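Local coordinates for protein cytochrome c (Pseudomonas aeruginosa, PDB 6RTE) that oxidises dihydro-heme d1 during heme d1 biosynthesis, combining a c-type cytochrome domain with an eight-bladed beta-propeller, at residues L244-A249 against S253-I258; W233-N238 against H280-A285; V397-G402 against G421-E426. All coordinates share one frame; numbering follows the deposited sequence.

The three contacts sample one beta-propeller within a blade, between blades and between loops. Contact 1 is the outer hairpin of the blade spanning 221-259, and contact 2 packs the second strand of that blade on its counterpart in the next. Their centres lie about 10 Å apart and they touch directly: the backbone N of Leu247 is 2.8 Å from the O of Val234, a probable hydrogen bond between neighbouring strands. Contact 3 is across the chain's centre, its centre about 40 Å from that of contact 1 and about 33 Å from that of contact 2. The heme c pocket draws on residues between 46 and 198, so none of the three lines it.

Contact 1: L244-A249 against S253-I258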
loop_
_atom_site.group_PDB
_atom_site.type_symbol
_atom_site.label_atom_id
_atom_site.label_comp_id
_atom_site.label_asym_id
_atom_site.label_seq_id
_atom_site.Cartn_x
_atom_site.Cartn_y
_atom_site.Cartn_z
ATOM N N LEU A 244 0.634 1.369 16.782
ATOM C CA LEU A 244 1.654 1.956 15.928
ATOM C C LEU A 244 3.008 1.507 16.444
ATOM O O LEU A 244 3.227 1.427 17.661
ATOM C CB LEU A 244 1.591 3.488 15.940
ATOM C CG LEU A 244 0.284 4.133 15.455
ATOM C CD1 LEU A 244 0.181 5.548 16.007
ATOM C CD2 LEU A 244 0.222 4.143 13.934
ATOM N N VAL A 245 3.931 1.220 15.531
ATOM C CA VAL A 245 5.294 0.866 15.914
ATOM C C VAL A 245 6.233 1.886 15.276
ATOM O O VAL A 245 6.232 2.068 14.051
ATOM C CB VAL A 245 5.643 -0.574 15.511
ATOM C CG1 VAL A 245 7.104 -0.868 15.724
ATOM C CG2 VAL A 245 4.775 -1.573 16.319
ATOM N N LEU A 246 7.000 2.569 16.121
ATOM C CA LEU A 246 7.939 3.599 15.715
ATOM C C LEU A 246 9.340 2.991 15.658
ATOM O O LEU A 246 9.826 2.445 16.655
ATOM C CB LEU A 246 7.905 4.766 16.697
ATOM C CG LEU A 246 8.857 5.936 16.412
ATOM C CD1 LEU A 246 8.503 6.590 15.090
ATOM C CD2 LEU A 246 8.810 6.947 17.541
ATOM N N LEU A 247 9.980 3.099 14.498
ATOM C CA LEU A 247 11.295 2.534 14.252
ATOM C C LEU A 247 12.263 3.652 13.855
ATOM O O LEU A 247 11.856 4.678 13.302
ATOM C CB LEU A 247 11.249 1.481 13.134
ATOM C CG LEU A 247 10.243 0.332 13.242
ATOM C CD1 LEU A 247 10.180 -0.474 11.931
ATOM C CD2 LEU A 247 10.599 -0.590 14.397
ATOM N N ASP A 248 13.544 3.442 14.158
ATOM C CA ASP A 248 14.611 4.281 13.632
ATOM C C ASP A 248 14.820 3.933 12.156
ATOM O O ASP A 248 15.076 2.773 11.809
ATOM C CB ASP A 248 15.889 4.072 14.443
ATOM C CG ASP A 248 17.013 5.042 14.063
ATOM O OD1 ASP A 248 17.238 5.269 12.852
ATOM O OD2 ASP A 248 17.678 5.573 14.980
ATOM N N ALA A 249 14.664 4.929 11.283
ATOM C CA ALA A 249 14.710 4.697 9.842
ATOM C C ALA A 249 16.093 4.322 9.304
ATOM O O ALA A 249 16.193 3.961 8.131
ATOM C CB ALA A 249 14.229 5.950 9.113
ATOM N N SER A 253 15.604 -0.321 14.081
ATOM C CA SER A 253 15.568 -0.637 15.501
ATOM C C SER A 253 14.299 -0.054 16.129
ATOM O O SER A 253 13.727 0.935 15.646
ATOM C CB SER A 253 16.829 -0.113 16.209
ATOM O OG SER A 253 16.937 1.307 16.132
ATOM N N LEU A 254 13.831 -0.703 17.189
ATOM C CA LEU A 254 12.586 -0.280 17.828
ATOM C C LEU A 254 12.804 0.968 18.678
ATOM O O LEU A 254 13.690 1.005 19.540
ATOM C CB LEU A 254 12.028 -1.393 18.709
ATOM C CG LEU A 254 10.759 -0.999 19.479
ATOM C CD1 LEU A 254 9.647 -0.578 18.540
ATOM C CD2 LEU A 254 10.304 -2.156 20.371
ATOM N N VAL A 255 11.982 1.984 18.453
ATOM C CA VAL A 255 11.939 3.145 19.313
ATOM C C VAL A 255 10.816 3.036 20.350
ATOM O O VAL A 255 11.050 3.200 21.544
ATOM C CB VAL A 255 11.811 4.432 18.468
ATOM C CG1 VAL A 255 11.810 5.663 19.365
ATOM C CG2 VAL A 255 12.958 4.500 17.448
ATOM N N GLN A 256 9.587 2.767 19.916
ATOM C CA GLN A 256 8.489 2.702 20.879
ATOM C C GLN A 256 7.254 2.081 20.236
ATOM O O GLN A 256 6.943 2.355 19.074
ATOM C CB GLN A 256 8.162 4.103 21.422
ATOM C CG GLN A 256 7.470 4.110 22.783
ATOM C CD GLN A 256 7.393 5.504 23.398
ATOM O OE1 GLN A 256 8.369 6.261 23.385
ATOM N NE2 GLN A 256 6.231 5.842 23.947
ATOM N N VAL A 257 6.562 1.250 21.013
ATOM C CA VAL A 257 5.277 0.664 20.631
ATOM C C VAL A 257 4.188 1.571 21.194
ATOM O O VAL A 257 4.143 1.811 22.410
ATOM C CB VAL A 257 5.126 -0.765 21.177
ATOM C CG1 VAL A 257 3.738 -1.326 20.861
ATOM C CG2 VAL A 257 6.216 -1.675 20.625
ATOM N N ILE A 258 3.328 2.088 20.327
ATOM C CA ILE A 258 2.250 2.982 20.756
ATOM C C ILE A 258 0.902 2.283 20.589
ATOM O O ILE A 258 0.412 2.151 19.461
ATOM C CB ILE A 258 2.274 4.307 19.971
ATOM C CG1 ILE A 258 3.660 4.966 20.050
ATOM C CG2 ILE A 258 1.210 5.241 20.516
ATOM C CD1 ILE A 258 3.847 6.136 19.078
#
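Ser253 reaches Asp248 at the turn end of the hairpin, where its carbonyl O takes the N-H of Asp248, N to O 2.9 Å. The same Ser253 O also has the CA of Leu247 beside it at 3.2 Å, a CA-H...O contact. The Ser253 hydroxyl OG lies 3.4 Å from the CB of Asp248 but bonds within the turn, to Asp251, while Asp248 OD1 accepts from the N of Arg250.

At Leu254 the side chain leaves with CG anti to the backbone N (chi1 177°), which carries CD1 to the neighbouring strand, against Val245 CG1 at 3.8 Å, the two side chains crossing at about a right angle. Val255 and Gln256 then both face Leu246. This is a classic beta bulge, and it shifts the register of the pair by one residue. The O of Leu246 consequently accepts two N-H groups, from Val255 at 2.8 Å and, at a longer reach, from Gln256 at 3.3 Å. The bulge also brings the Val255 side chain over toward Leu246, whose CD2 rests 3.7 Å from Val255 CG1. Such antiparallel hairpins form the outer half of a propeller blade, here with strand 254-259 as the outermost strand.

Gln256 returns to regular pairing by giving its O to the N of Leu246. Val257 pairs with Val245 without hydrogen bonds between them, and on this face, shared with Leu254, helix 120-126 lies against the sheet through Ile123, Ala120 and Arg124. Ile258 closes the run with two reciprocal bonds to Leu244; its N is 2.7 Å from the O of Leu244. Their CB atoms sit side by side on the other face, where both side chains touch Trp293 of strand 291-296.

Contact 2: W233-N238 against H280-A285; sequences WVLVGN and HSFVVA
Leu235 lies over the ring of Phe282, its CB 3.8 Å from the ring centroid and only 9° off the normal, a CH-pi contact almost squarely over the centre of one face. Beyond CB the leucine runs with CG anti to its own backbone N (chi1 -172°), past the phenylalanine in the opposite direction, so that CD2 comes down on the root of the ring, 3.7 Å from Phe282 CB. The same methyl then reaches Val284 CG2 at 4.0 Å, so one leucine branch bridges two residues of strand 281-286.

Trp233 contacts the far end of the ring from another side: its carbonyl O lies in the ring plane at the edge, 3.8 Å from CZ, while its CB touches CE2. Face and edge are thus taken by different residues of a single strand, and the interface is wholly buried and apolar apart from that oxygen.

In the next shell, Val273 packs on Leu235, and Leu244 touches both Leu235 and Val284. The Phe282 ring also meets Thr275 and the ring of Tyr297, whose plane is turned about 55° from it. Backbone bonds to Ala226 hold Leu235 in its sheet. The two strands run nearly parallel, with axes 9.3 Å from each other: no backbone pairs with backbone, and they meet almost entirely through side chains, as adjacent blades do in a beta-propeller.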
loop_
_atom_site.group_PDB
_atom_site.type_symbol
_atom_site.label_atom_id
_atom_site.label_comp_id
_atom_site.label_asym_id
_atom_site.label_seq_id
_atom_site.Cartn_x
_atom_site.Cartn_y
_atom_site.Cartn_z
ATOM N N TRP A 233 12.441 8.660 11.002
ATOM C CA TRP A 233 11.495 7.746 11.627
ATOM C C TRP A 233 10.688 6.967 10.602
ATOM O O TRP A 233 10.267 7.511 9.582
ATOM C CB TRP A 233 10.507 8.511 12.534
ATOM C CG TRP A 233 11.150 9.540 13.425
ATOM C CD1 TRP A 233 11.002 10.892 13.355
ATOM C CD2 TRP A 233 12.045 9.288 14.502
ATOM N NE1 TRP A 233 11.752 11.498 14.332
ATOM C CE2 TRP A 233 12.403 10.532 15.048
ATOM C CE3 TRP A 233 12.580 8.126 15.063
ATOM C CZ2 TRP A 233 13.283 10.653 16.115
ATOM C CZ3 TRP A 233 13.447 8.243 16.120
ATOM C CH2 TRP A 233 13.796 9.495 16.638
ATOM N N VAL A 234 10.452 5.689 10.909
ATOM C CA VAL A 234 9.443 4.874 10.249
ATOM C C VAL A 234 8.311 4.626 11.244
ATOM O O VAL A 234 8.553 4.151 12.367
ATOM C CB VAL A 234 10.024 3.536 9.755
ATOM C CG1 VAL A 234 8.940 2.670 9.146
ATOM C CG2 VAL A 234 11.154 3.774 8.759
ATOM N N LEU A 235 7.090 4.920 10.835
ATOM C CA LEU A 235 5.901 4.637 11.641
ATOM C C LEU A 235 5.088 3.562 10.930
ATOM O O LEU A 235 4.702 3.740 9.768
ATOM C CB LEU A 235 5.063 5.896 11.875
ATOM C CG LEU A 235 3.915 5.698 12.878
ATOM C CD1 LEU A 235 4.476 5.466 14.264
ATOM C CD2 LEU A 235 2.938 6.887 12.858
ATOM N N VAL A 236 4.830 2.456 11.628
ATOM C CA VAL A 236 4.134 1.301 11.068
ATOM C C VAL A 236 2.739 1.229 11.678
ATOM O O VAL A 236 2.594 1.253 12.909
ATOM C CB VAL A 236 4.889 -0.018 11.342
ATOM C CG1 VAL A 236 4.204 -1.170 10.640
ATOM C CG2 VAL A 236 6.347 0.077 10.928
ATOM N N GLY A 237 1.728 1.128 10.818
ATOM C CA GLY A 237 0.346 1.008 11.251
ATOM C C GLY A 237 -0.128 -0.427 11.175
ATOM O O GLY A 237 -0.220 -1.003 10.087
ATOM N N ASN A 238 -0.462 -0.994 12.339
ATOM C CA ASN A 238 -0.806 -2.402 12.456
ATOM C C ASN A 238 -2.299 -2.595 12.700
ATOM O O ASN A 238 -2.936 -1.824 13.435
ATOM C CB ASN A 238 -0.025 -3.066 13.596
ATOM C CG ASN A 238 1.439 -3.288 13.269
ATOM O OD1 ASN A 238 1.808 -3.497 12.114
ATOM N ND2 ASN A 238 2.287 -3.255 14.294
ATOM N N HIS A 280 5.450 18.476 9.455
ATOM C CA HIS A 280 6.442 17.620 10.104
ATOM C C HIS A 280 5.784 16.675 11.101
ATOM O O HIS A 280 6.173 16.585 12.266
ATOM C CB HIS A 280 7.519 18.454 10.776
ATOM C CG HIS A 280 8.157 19.435 9.855
ATOM N ND1 HIS A 280 8.787 19.045 8.693
ATOM C CD2 HIS A 280 8.210 20.784 9.885
ATOM C CE1 HIS A 280 9.229 20.122 8.058
ATOM N NE2 HIS A 280 8.888 21.186 8.761
ATOM N N SER A 281 4.781 15.950 10.612
ATOM C CA SER A 281 3.977 15.095 11.477
ATOM C C SER A 281 3.561 13.853 10.715
ATOM O O SER A 281 3.511 13.843 9.481
ATOM C CB SER A 281 2.725 15.824 11.977
ATOM O OG SER A 281 1.777 15.930 10.926
ATOM N N PHE A 282 3.268 12.799 11.478
ATOM C CA PHE A 282 2.503 11.671 10.979
ATOM C C PHE A 282 1.024 11.902 11.280
ATOM O O PHE A 282 0.669 12.467 12.323
ATOM C CB PHE A 282 2.957 10.362 11.625
ATOM C CG PHE A 282 4.336 9.913 11.212
ATOM C CD1 PHE A 282 4.602 9.548 9.901
ATOM C CD2 PHE A 282 5.352 9.809 12.148
ATOM C CE1 PHE A 282 5.862 9.103 9.529
ATOM C CE2 PHE A 282 6.622 9.361 11.781
ATOM C CZ PHE A 282 6.870 9.011 10.471
ATOM N N VAL A 283 0.164 11.453 10.364
ATOM C CA VAL A 283 -1.282 11.475 10.549
ATOM C C VAL A 283 -1.767 10.029 10.480
ATOM O O VAL A 283 -1.369 9.285 9.575
ATOM C CB VAL A 283 -1.982 12.344 9.490
ATOM C CG1 VAL A 283 -3.487 12.250 9.640
ATOM C CG2 VAL A 283 -1.522 13.815 9.576
ATOM N N VAL A 284 -2.604 9.633 11.439
ATOM C CA VAL A 284 -2.993 8.243 11.624
ATOM C C VAL A 284 -4.512 8.127 11.551
ATOM O O VAL A 284 -5.235 8.830 12.275
ATOM C CB VAL A 284 -2.473 7.688 12.967
ATOM C CG1 VAL A 284 -2.879 6.223 13.147
ATOM C CG2 VAL A 284 -0.950 7.848 13.048
ATOM N N ALA A 285 -4.986 7.222 10.697
ATOM C CA ALA A 285 -6.396 6.871 10.599
ATOM C C ALA A 285 -6.670 5.644 11.457
ATOM O O ALA A 285 -5.985 4.625 11.314
ATOM C CB ALA A 285 -6.791 6.585 9.155
#

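Contact 3: V397-G402 against G421-E426; sequences VTDGPG and GKKHDE
Two torsions bring Asp399 and Lys423 together. The aspartate side chain leaves the backbone toward the other loop, and with CG anti to the carbonyl carbon (chi1 -74°) the carboxylate is set beside the lysine chain, which bends sharply at its second torsion (chi2 80°). The two then cross aslant, so that Asp399 OD2 meets aliphatic lysine carbons instead of the amino group: CG is 3.7 Å away and CE 4.0 Å, whereas NZ stays 5.3 Å off. The opposite charges may still attract at this distance, though they form no salt bridge.

The amino group is engaged inside its own loop. Lys423 NZ makes salt bridges to Asp425 OD1, 2.9 Å, received on the syn lone pair, and to Glu426 OE1, 3.5 Å, where the hydrogen bond is weak; the three form a salt-bridge network. Both acids have further cationic partners, Arg442 for Asp425 and Arg440 for Glu426, and Arg440 also makes a long, weak ion pair with Asp399. Arg440 may thereby soften the repulsion between the carboxylates of Asp399 and Glu426.

Farther along the loops, Pro401 O comes 3.4 Å from Gly421 N, at an angle too poor for a hydrogen bond, and Gly400 passes close by, its CA 4.5 Å from Gly421 CA. The Pro401 ring extends this patch, its CD lying 3.9 Å from the CA of Gly421, and the backbone of Pro401 is hydrogen-bonded to Leu420 next door. At this surface, the segment 397-402 leads from edge strand 391-397 of one blade to strand 405-406 of the next, and 421-426 joins strands 413-417 and 427-431 within that second blade.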
loop_
_atom_site.group_PDB
_atom_site.type_symbol
_atom_site.label_atom_id
_atom_site.label_comp_id
_atom_site.label_asym_id
_atom_site.label_seq_id
_atom_site.Cartn_x
_atom_site.Cartn_y
_atom_site.Cartn_z
ATOM N N VAL A 397 -18.625 9.638 -16.056
ATOM C CA VAL A 397 -19.076 8.251 -16.014
ATOM C C VAL A 397 -18.075 7.378 -16.759
ATOM O O VAL A 397 -17.549 7.763 -17.811
ATOM C CB VAL A 397 -20.497 8.127 -16.598
ATOM C CG1 VAL A 397 -20.557 8.678 -18.018
ATOM C CG2 VAL A 397 -20.970 6.677 -16.551
ATOM N N THR A 398 -17.787 6.202 -16.199
ATOM C CA THR A 398 -16.856 5.252 -16.793
ATOM C C THR A 398 -17.517 3.879 -16.856
ATOM O O THR A 398 -18.668 3.696 -16.449
ATOM C CB THR A 398 -15.542 5.169 -15.998
ATOM O OG1 THR A 398 -15.777 4.506 -14.747
ATOM C CG2 THR A 398 -14.974 6.562 -15.741
ATOM N N ASP A 399 -16.765 2.899 -17.365
ATOM C CA ASP A 399 -17.317 1.563 -17.544
ATOM C C ASP A 399 -17.567 0.874 -16.206
ATOM O O ASP A 399 -18.590 0.202 -16.033
ATOM C CB ASP A 399 -16.380 0.724 -18.413
ATOM C CG ASP A 399 -16.435 1.121 -19.880
ATOM O OD1 ASP A 399 -17.004 2.190 -20.192
ATOM O OD2 ASP A 399 -15.918 0.357 -20.722
ATOM N N GLY A 400 -16.651 1.024 -15.253
ATOM C CA GLY A 400 -16.794 0.383 -13.970
ATOM C C GLY A 400 -15.951 1.028 -12.891
ATOM O O GLY A 400 -15.154 1.936 -13.145
ATOM N N PRO A 401 -16.115 0.562 -11.654
ATOM C CA PRO A 401 -15.334 1.129 -10.550
ATOM C C PRO A 401 -13.845 0.916 -10.768
ATOM O O PRO A 401 -13.413 -0.147 -11.220
ATOM C CB PRO A 401 -15.842 0.362 -9.324
ATOM C CG PRO A 401 -16.388 -0.917 -9.878
ATOM C CD PRO A 401 -16.960 -0.563 -11.217
ATOM N N GLY A 402 -13.064 1.952 -10.446
ATOM C CA GLY A 402 -11.625 1.908 -10.542
ATOM C C GLY A 402 -10.970 2.041 -9.176
ATOM O O GLY A 402 -11.639 2.167 -8.146
ATOM N N GLY A 421 -13.952 -3.371 -12.097
ATOM C CA GLY A 421 -15.163 -3.664 -12.831
ATOM C C GLY A 421 -15.108 -4.999 -13.555
ATOM O O GLY A 421 -14.072 -5.655 -13.628
ATOM N N LYS A 422 -16.265 -5.407 -14.089
ATOM C CA LYS A 422 -16.304 -6.602 -14.924
ATOM C C LYS A 422 -15.468 -6.404 -16.183
ATOM O O LYS A 422 -14.819 -7.341 -16.665
ATOM C CB LYS A 422 -17.752 -6.944 -15.283
ATOM N N LYS A 423 -15.483 -5.191 -16.730
ATOM C CA LYS A 423 -14.605 -4.779 -17.822
ATOM C C LYS A 423 -13.440 -4.018 -17.202
ATOM O O LYS A 423 -13.654 -3.028 -16.495
ATOM C CB LYS A 423 -15.384 -3.920 -18.821
ATOM C CG LYS A 423 -14.573 -2.953 -19.680
ATOM C CD LYS A 423 -13.897 -3.641 -20.853
ATOM C CE LYS A 423 -13.630 -2.647 -21.975
ATOM N NZ LYS A 423 -12.720 -3.196 -23.014
ATOM N N HIS A 424 -12.216 -4.479 -17.454
ATOM C CA HIS A 424 -11.088 -3.986 -16.668
ATOM C C HIS A 424 -9.733 -4.130 -17.352
ATOM O O HIS A 424 -8.737 -4.448 -16.694
ATOM C CB HIS A 424 -11.057 -4.729 -15.326
ATOM C CG HIS A 424 -11.081 -6.222 -15.470
ATOM N ND1 HIS A 424 -9.995 -6.946 -15.912
ATOM C CD2 HIS A 424 -12.067 -7.123 -15.252
ATOM C CE1 HIS A 424 -10.306 -8.229 -15.946
ATOM N NE2 HIS A 424 -11.557 -8.363 -15.550
ATOM N N ASP A 425 -9.673 -3.871 -18.660
ATOM C CA ASP A 425 -8.423 -3.967 -19.408
ATOM C C ASP A 425 -8.022 -2.638 -20.040
ATOM O O ASP A 425 -7.150 -2.611 -20.911
ATOM C CB ASP A 425 -8.524 -5.056 -20.482
ATOM C CG ASP A 425 -9.776 -4.922 -21.348
ATOM O OD1 ASP A 425 -10.382 -3.830 -21.392
ATOM O OD2 ASP A 425 -10.159 -5.926 -21.985
ATOM N N GLU A 426 -8.619 -1.535 -19.595
ATOM C CA GLU A 426 -8.448 -0.241 -20.237
ATOM C C GLU A 426 -8.023 0.791 -19.208
ATOM O O GLU A 426 -8.599 0.860 -18.115
ATOM C CB GLU A 426 -9.751 0.194 -20.917
ATOM C CG GLU A 426 -9.565 0.861 -22.264
ATOM C CD GLU A 426 -10.810 0.768 -23.128
ATOM O OE1 GLU A 426 -11.003 -0.278 -23.787
ATOM O OE2 GLU A 426 -11.603 1.734 -23.136
#